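Local coordinates for protein type II restriction enzyme SfiI (PDB 2EZV) that recognises two GGCC half-sites separated by any five base pairs in double-stranded DNA and cleaves between them, working as a tetrameric endonuclease that leaves terminal 5'-phosphates, at residues A27-Q30 with Y31-E34; A35-I38 with F39-A43; E172-Y175 with R176-K179. One frame throughout, in Å; residues are numbered along the deposited sequence.

Contact 1: residues A27-Q30 with Y31-E34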
loop_
_atom_site.group_PDB
_atom_site.type_symbol
_atom_site.label_atom_id
_atom_site.label_comp_id
_atom_site.label_asym_id
_atom_site.label_seq_id
_atom_site.Cartn_x
_atom_site.Cartn_y
_atom_site.Cartn_z
ATOM N N ALA D 27 2.087 2.886 16.665
ATOM C CA ALA D 27 1.655 1.718 15.913
ATOM C C ALA D 27 1.297 0.601 16.879
ATOM O O ALA D 27 0.198 0.056 16.833
ATOM C CB ALA D 27 2.759 1.271 14.965
ATOM N N LEU D 28 2.220 0.277 17.773
ATOM C CA LEU D 28 1.973 -0.779 18.739
ATOM C C LEU D 28 0.787 -0.404 19.628
ATOM O O LEU D 28 -0.071 -1.237 19.911
ATOM C CB LEU D 28 3.234 -1.022 19.566
ATOM C CG LEU D 28 4.359 -1.636 18.723
ATOM C CD1 LEU D 28 5.709 -1.456 19.411
ATOM C CD2 LEU D 28 4.044 -3.113 18.467
ATOM N N GLN D 29 0.723 0.857 20.043
ATOM C CA GLN D 29 -0.373 1.299 20.889
ATOM C C GLN D 29 -1.721 1.065 20.220
ATOM O O GLN D 29 -2.599 0.405 20.779
ATOM C CB GLN D 29 -0.240 2.785 21.221
ATOM C CG GLN D 29 -1.474 3.343 21.930
ATOM C CD GLN D 29 -1.738 2.673 23.275
ATOM O OE1 GLN D 29 -2.883 2.591 23.724
ATOM N NE2 GLN D 29 -0.676 2.206 23.930
ATOM N N GLN D 30 -1.875 1.614 19.020
ATOM C CA GLN D 30 -3.117 1.494 18.278
ATOM C C GLN D 30 -3.425 0.058 17.859
ATOM O O GLN D 30 -4.565 -0.275 17.533
ATOM C CB GLN D 30 -3.075 2.447 17.072
ATOM C CG GLN D 30 -2.935 3.909 17.521
ATOM C CD GLN D 30 -3.052 4.936 16.408
ATOM O OE1 GLN D 30 -3.088 6.134 16.671
ATOM N NE2 GLN D 30 -3.108 4.476 15.167
ATOM N N TYR D 31 -2.412 -0.799 17.887
ATOM C CA TYR D 31 -2.589 -2.201 17.527
ATOM C C TYR D 31 -2.642 -3.098 18.768
ATOM O O TYR D 31 -2.791 -4.311 18.644
ATOM C CB TYR D 31 -1.430 -2.658 16.643
ATOM C CG TYR D 31 -1.655 -4.006 15.992
ATOM C CD1 TYR D 31 -2.606 -4.160 14.979
ATOM C CD2 TYR D 31 -0.929 -5.133 16.394
ATOM C CE1 TYR D 31 -2.831 -5.401 14.382
ATOM C CE2 TYR D 31 -1.153 -6.382 15.800
ATOM C CZ TYR D 31 -2.104 -6.505 14.799
ATOM O OH TYR D 31 -2.344 -7.731 14.217
ATOM N N SER D 32 -2.527 -2.500 19.955
ATOM C CA SER D 32 -2.503 -3.267 21.203
ATOM C C SER D 32 -3.730 -4.136 21.498
ATOM O O SER D 32 -3.591 -5.230 22.035
ATOM C CB SER D 32 -2.233 -2.339 22.395
ATOM O OG SER D 32 -3.377 -1.581 22.733
ATOM N N LYS D 33 -4.927 -3.664 21.161
ATOM C CA LYS D 33 -6.129 -4.457 21.414
ATOM C C LYS D 33 -6.075 -5.762 20.631
ATOM O O LYS D 33 -6.275 -6.843 21.194
ATOM C CB LYS D 33 -7.384 -3.682 21.016
ATOM C CG LYS D 33 -8.686 -4.453 21.235
ATOM C CD LYS D 33 -9.882 -3.607 20.851
ATOM C CE LYS D 33 -11.186 -4.362 21.020
ATOM N NZ LYS D 33 -11.239 -5.573 20.156
ATOM N N GLU D 34 -5.802 -5.659 19.331
ATOM C CA GLU D 34 -5.725 -6.834 18.479
ATOM C C GLU D 34 -4.513 -7.687 18.823
ATOM O O GLU D 34 -4.549 -8.914 18.684
ATOM C CB GLU D 34 -5.679 -6.428 17.006
ATOM C CG GLU D 34 -5.304 -7.572 16.069
ATOM C CD GLU D 34 -5.521 -7.234 14.613
ATOM O OE1 GLU D 34 -4.921 -7.910 13.753
ATOM O OE2 GLU D 34 -6.298 -6.298 14.330
HETATM O O HOH W 1 -5.888 -2.684 18.091
#
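Q29 and S32 meet at a single carbonyl oxygen, which is gripped twice by the serine. The backbone amide S32 N donates to Q29 O at 3.0 Å, and the hydroxyl S32 OG donates to the same Q29 O at 2.9 Å. The hydroxyl lies in the carbonyl plane (C=O...OG 150°), whereas the amide stands well above it (C=O...N 112°), so the two donors do not compete for one direction. Serine suits the place because its short side chain, with chi1 76° setting OG between the backbone N and the carbonyl carbon, folds back onto the preceding turn.

Beside this grip the amide of Y31 is held less firmly, dividing itself between two weak bonds, Y31 N to A27 O at 2.9 Å and Y31 N to L28 O at 3.1 Å. All this happens where the long helix 10-41 is kinked. The amides of K33 and E34 find no carbonyl in the turn before, and Q30 O and E34 N stand 5.8 Å apart. A water fills that break, donating to Q30 O at 2.8 Å and accepting from E34 N at 3.2 Å, as waters often do in bent helices. The Y31 ring swings out beside the kink and carries E34 CB over one face, 4.0 Å above its plane and toward the rim.

Further out, the buried S32 OG also accepts from the amide of T246, which fixes its rotation, and Q30 OE1 is bonded to the amide of L267. The apolar L28 and the broad Y31 ring pack on A61 of helix 49-62. Toward the third subunit, E34 forms a salt bridge with R73 of that chain, against which Y31 also packs.

Contact 2: residues A35-I38 with F39-A43; sequences AKSI and FETTA
K36 and E40, one helical turn apart, form a salt bridge in which K36 NZ donates to E40 OE1 at 2.8 Å. The lysine chain runs extended until its last torsion (chi4 -66°) bends the ammonium onto the carboxylate, which it meets from above the plane. OE1 is shared with R174, and OE2 accepts from the amide of L178, so the buried glutamate has partners for both oxygens and would probably remain ionised. Replacing E40 with an alanine is likely to leave K36 and R174 without their common negative charge and the L178 amide without its acceptor.

Backbone i to i+4 bonds, regular until the weak one at T42, include F39 N to A35 O at 2.7 Å and E40 N to K36 O at 2.8 Å. They belong to the C-terminal end of helix 10-41, whose helical backbone angles are first abandoned at T42.

Here two threonines add hydroxyl bonds to the carbonyls of S37 and I38. T41 OG1 donates to S37 O at 2.7 Å, while T41 N reaches that oxygen at 2.9 Å from the other face of the carbonyl plane. T42 OG1 donates to I38 O at 2.6 Å, reinforcing the bond from T42 N. Threonine suits, since a hydroxyl on CB can turn back one helical turn.

Packing comes last: I38 and T42 lie side by side, the methyl I38 CG2 3.8 Å from the hydroxyl T42 OG1, and both pack on A75 of the third subunit. The large F39 ring points to a different side, packing on Y165, R176 and L178 of the sheet.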
loop_
_atom_site.group_PDB
_atom_site.type_symbol
_atom_site.label_atom_id
_atom_site.label_comp_id
_atom_site.label_asym_id
_atom_site.label_seq_id
_atom_site.Cartn_x
_atom_site.Cartn_y
_atom_site.Cartn_z
ATOM N N ALA D 35 -3.443 -7.040 19.272
ATOM C CA ALA D 35 -2.230 -7.760 19.641
ATOM C C ALA D 35 -2.493 -8.693 20.826
ATOM O O ALA D 35 -2.099 -9.862 20.809
ATOM C CB ALA D 35 -1.113 -6.775 19.986
ATOM N N LYS D 36 -3.162 -8.171 21.851
ATOM C CA LYS D 36 -3.470 -8.966 23.032
ATOM C C LYS D 36 -4.326 -10.146 22.603
ATOM O O LYS D 36 -4.069 -11.290 22.982
ATOM C CB LYS D 36 -4.221 -8.130 24.069
ATOM C CG LYS D 36 -4.431 -8.844 25.389
ATOM C CD LYS D 36 -4.950 -7.895 26.454
ATOM C CE LYS D 36 -5.138 -8.607 27.797
ATOM N NZ LYS D 36 -6.226 -9.639 27.755
ATOM N N SER D 37 -5.342 -9.859 21.803
ATOM C CA SER D 37 -6.231 -10.895 21.302
ATOM C C SER D 37 -5.451 -11.990 20.571
ATOM O O SER D 37 -5.605 -13.178 20.862
ATOM C CB SER D 37 -7.250 -10.281 20.354
ATOM O OG SER D 37 -7.935 -11.293 19.648
ATOM N N ILE D 38 -4.618 -11.590 19.617
ATOM C CA ILE D 38 -3.831 -12.553 18.863
ATOM C C ILE D 38 -2.847 -13.275 19.779
ATOM O O ILE D 38 -2.765 -14.506 19.769
ATOM C CB ILE D 38 -3.057 -11.863 17.713
ATOM C CG1 ILE D 38 -4.034 -11.478 16.600
ATOM C CG2 ILE D 38 -1.951 -12.776 17.189
ATOM C CD1 ILE D 38 -3.385 -10.784 15.411
ATOM N N PHE D 39 -2.119 -12.513 20.585
ATOM C CA PHE D 39 -1.135 -13.097 21.481
ATOM C C PHE D 39 -1.713 -14.100 22.473
ATOM O O PHE D 39 -1.082 -15.114 22.775
ATOM C CB PHE D 39 -0.409 -12.018 22.277
ATOM C CG PHE D 39 0.862 -12.504 22.912
ATOM C CD1 PHE D 39 2.051 -12.529 22.188
ATOM C CD2 PHE D 39 0.861 -13.005 24.215
ATOM C CE1 PHE D 39 3.218 -13.045 22.750
ATOM C CE2 PHE D 39 2.024 -13.521 24.778
ATOM C CZ PHE D 39 3.201 -13.541 24.044
ATOM N N GLU D 40 -2.907 -13.825 22.979
ATOM C CA GLU D 40 -3.502 -14.707 23.970
ATOM C C GLU D 40 -4.441 -15.798 23.468
ATOM O O GLU D 40 -4.524 -16.854 24.094
ATOM C CB GLU D 40 -4.237 -13.882 25.028
ATOM C CG GLU D 40 -3.404 -12.756 25.619
ATOM C CD GLU D 40 -3.992 -12.187 26.904
ATOM O OE1 GLU D 40 -5.235 -12.128 27.021
ATOM O OE2 GLU D 40 -3.206 -11.785 27.790
ATOM N N THR D 41 -5.141 -15.566 22.357
ATOM C CA THR D 41 -6.097 -16.561 21.873
ATOM C C THR D 41 -5.613 -17.516 20.783
ATOM O O THR D 41 -6.358 -18.400 20.360
ATOM C CB THR D 41 -7.403 -15.892 21.374
ATOM O OG1 THR D 41 -7.167 -15.253 20.115
ATOM C CG2 THR D 41 -7.890 -14.855 22.380
ATOM N N THR D 42 -4.373 -17.360 20.337
ATOM C CA THR D 42 -3.857 -18.228 19.287
ATOM C C THR D 42 -3.345 -19.560 19.819
ATOM O O THR D 42 -2.435 -19.597 20.642
ATOM C CB THR D 42 -2.724 -17.542 18.513
ATOM O OG1 THR D 42 -3.208 -16.312 17.961
ATOM C CG2 THR D 42 -2.221 -18.444 17.396
ATOM N N ALA D 43 -3.936 -20.649 19.329
ATOM C CA ALA D 43 -3.559 -22.001 19.736
ATOM C C ALA D 43 -2.045 -22.179 19.719
ATOM O O ALA D 43 -1.378 -21.806 18.752
ATOM C CB ALA D 43 -4.219 -23.020 18.821
#

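Contact 3: residues E172-Y175 with R176-K179; sequences EGRY and RELK
R174 reaches forward over R176 and E177 at the mouth of a beta-hairpin, where the loop after strand 151-167 returns into its antiparallel partner, strand 176-186. Its chain is fully stretched, with CG anti to the backbone N (chi1 -175°), and this length carries the guanidinium past the next two residues. R176 O lies at the guanidinium edge, near its plane, and takes a weak hydrogen bond from R174 NE at 3.3 Å. The stronger partner of NE is the carboxylate of E40, on helix 10-41. Farther out, R174 NH2 rests against E177 CG at 3.2 Å and forms a long salt bridge with E177 OE2, at 3.6 Å. The carboxylate stands almost at right angles to the guanidinium (88° between the planes), so the two make no paired, flat bridge. An arginine fits because its NE can lean on both E40 and R176 O while NH2 turns to E177.

Y175 follows, its amide bonded to the E40 carbonyl and its ring turned toward D170. Its neighbour R176 starts with chi1 68° and bends twice more, which curls the chain back beside the tyrosine. The buried R176 side chain is thereby packed among F39, V50 and L53, with E49 also beside it. The planes of the Y175 ring and the R176 guanidinium are 76° apart, and the guanidinium presents its edge to the tyrosine methylene, R176 NH2 lying 3.5 Å from Y175 CB.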
loop_
_atom_site.group_PDB
_atom_site.type_symbol
_atom_site.label_atom_id
_atom_site.label_comp_id
_atom_site.label_asym_id
_atom_site.label_seq_id
_atom_site.Cartn_x
_atom_site.Cartn_y
_atom_site.Cartn_z
ATOM N N GLU D 172 -9.730 -21.722 28.614
ATOM C CA GLU D 172 -11.092 -21.443 28.167
ATOM C C GLU D 172 -11.174 -21.088 26.675
ATOM O O GLU D 172 -12.077 -21.540 25.963
ATOM C CB GLU D 172 -11.682 -20.316 28.999
ATOM N N GLY D 173 -10.216 -20.291 26.213
ATOM C CA GLY D 173 -10.155 -19.856 24.825
ATOM C C GLY D 173 -9.023 -18.845 24.857
ATOM O O GLY D 173 -8.942 -17.909 24.062
ATOM N N ARG D 174 -8.133 -19.069 25.820
ATOM C CA ARG D 174 -6.975 -18.216 26.085
ATOM C C ARG D 174 -5.815 -19.120 26.514
ATOM O O ARG D 174 -5.930 -19.836 27.506
ATOM C CB ARG D 174 -7.326 -17.241 27.213
ATOM C CG ARG D 174 -6.272 -16.218 27.517
ATOM C CD ARG D 174 -6.715 -15.306 28.637
ATOM N NE ARG D 174 -5.692 -14.323 28.984
ATOM C CZ ARG D 174 -5.769 -13.508 30.034
ATOM N NH1 ARG D 174 -6.823 -13.563 30.837
ATOM N NH2 ARG D 174 -4.802 -12.632 30.284
ATOM N N TYR D 175 -4.710 -19.098 25.774
ATOM C CA TYR D 175 -3.573 -19.960 26.092
ATOM C C TYR D 175 -2.410 -19.263 26.781
ATOM O O TYR D 175 -1.448 -19.910 27.176
ATOM C CB TYR D 175 -3.049 -20.640 24.826
ATOM C CG TYR D 175 -4.130 -21.200 23.944
ATOM C CD1 TYR D 175 -5.038 -20.353 23.303
ATOM C CD2 TYR D 175 -4.254 -22.578 23.750
ATOM C CE1 TYR D 175 -6.044 -20.858 22.493
ATOM C CE2 TYR D 175 -5.260 -23.100 22.936
ATOM C CZ TYR D 175 -6.152 -22.231 22.311
ATOM O OH TYR D 175 -7.150 -22.733 21.505
ATOM N N ARG D 176 -2.467 -17.947 26.909
ATOM C CA ARG D 176 -1.386 -17.234 27.572
ATOM C C ARG D 176 -1.834 -15.813 27.858
ATOM O O ARG D 176 -2.931 -15.405 27.467
ATOM C CB ARG D 176 -0.103 -17.273 26.719
ATOM C CG ARG D 176 -0.148 -16.499 25.415
ATOM C CD ARG D 176 0.621 -17.213 24.315
ATOM N NE ARG D 176 -0.152 -18.355 23.830
ATOM C CZ ARG D 176 0.197 -19.138 22.815
ATOM N NH1 ARG D 176 1.322 -18.918 22.151
ATOM N NH2 ARG D 176 -0.583 -20.149 22.463
ATOM N N GLU D 177 -0.997 -15.060 28.556
ATOM C CA GLU D 177 -1.361 -13.703 28.914
ATOM C C GLU D 177 -0.304 -12.657 28.606
ATOM O O GLU D 177 0.824 -12.734 29.096
ATOM C CB GLU D 177 -1.713 -13.661 30.394
ATOM C CG GLU D 177 -1.669 -12.286 31.005
ATOM C CD GLU D 177 -1.882 -12.337 32.499
ATOM O OE1 GLU D 177 -1.237 -13.188 33.147
ATOM O OE2 GLU D 177 -2.680 -11.531 33.020
ATOM N N LEU D 178 -0.685 -11.678 27.791
ATOM C CA LEU D 178 0.204 -10.585 27.429
ATOM C C LEU D 178 0.068 -9.547 28.535
ATOM O O LEU D 178 -1.018 -9.023 28.769
ATOM C CB LEU D 178 -0.224 -9.962 26.106
ATOM C CG LEU D 178 0.877 -9.622 25.102
ATOM C CD1 LEU D 178 0.305 -8.644 24.089
ATOM C CD2 LEU D 178 2.084 -9.030 25.794
ATOM N N LYS D 179 1.173 -9.252 29.209
ATOM C CA LYS D 179 1.162 -8.296 30.308
ATOM C C LYS D 179 1.626 -6.903 29.895
ATOM O O LYS D 179 1.008 -5.903 30.264
ATOM C CB LYS D 179 2.029 -8.823 31.465
#

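In the fold
Read from the N terminus, contacts 1 and 2 follow each other on helix 10-41, contact 1 at its kink and contact 2 at its last turn. They touch where Y31 OH meets I38 CD1 at 3.4 Å, and both border the third subunit. Contact 3 comes much later, where the loop after strand 151-167 turns into strand 176-186. Each contact joins consecutive residues, so none closes a long loop, and the three stand in series without nesting or crossing. Contacts 2 and 3 nevertheless adjoin, their centres 7 Å apart, and through E40 the end of the helix is fastened to the start of strand 176-186 in the mixed sheet.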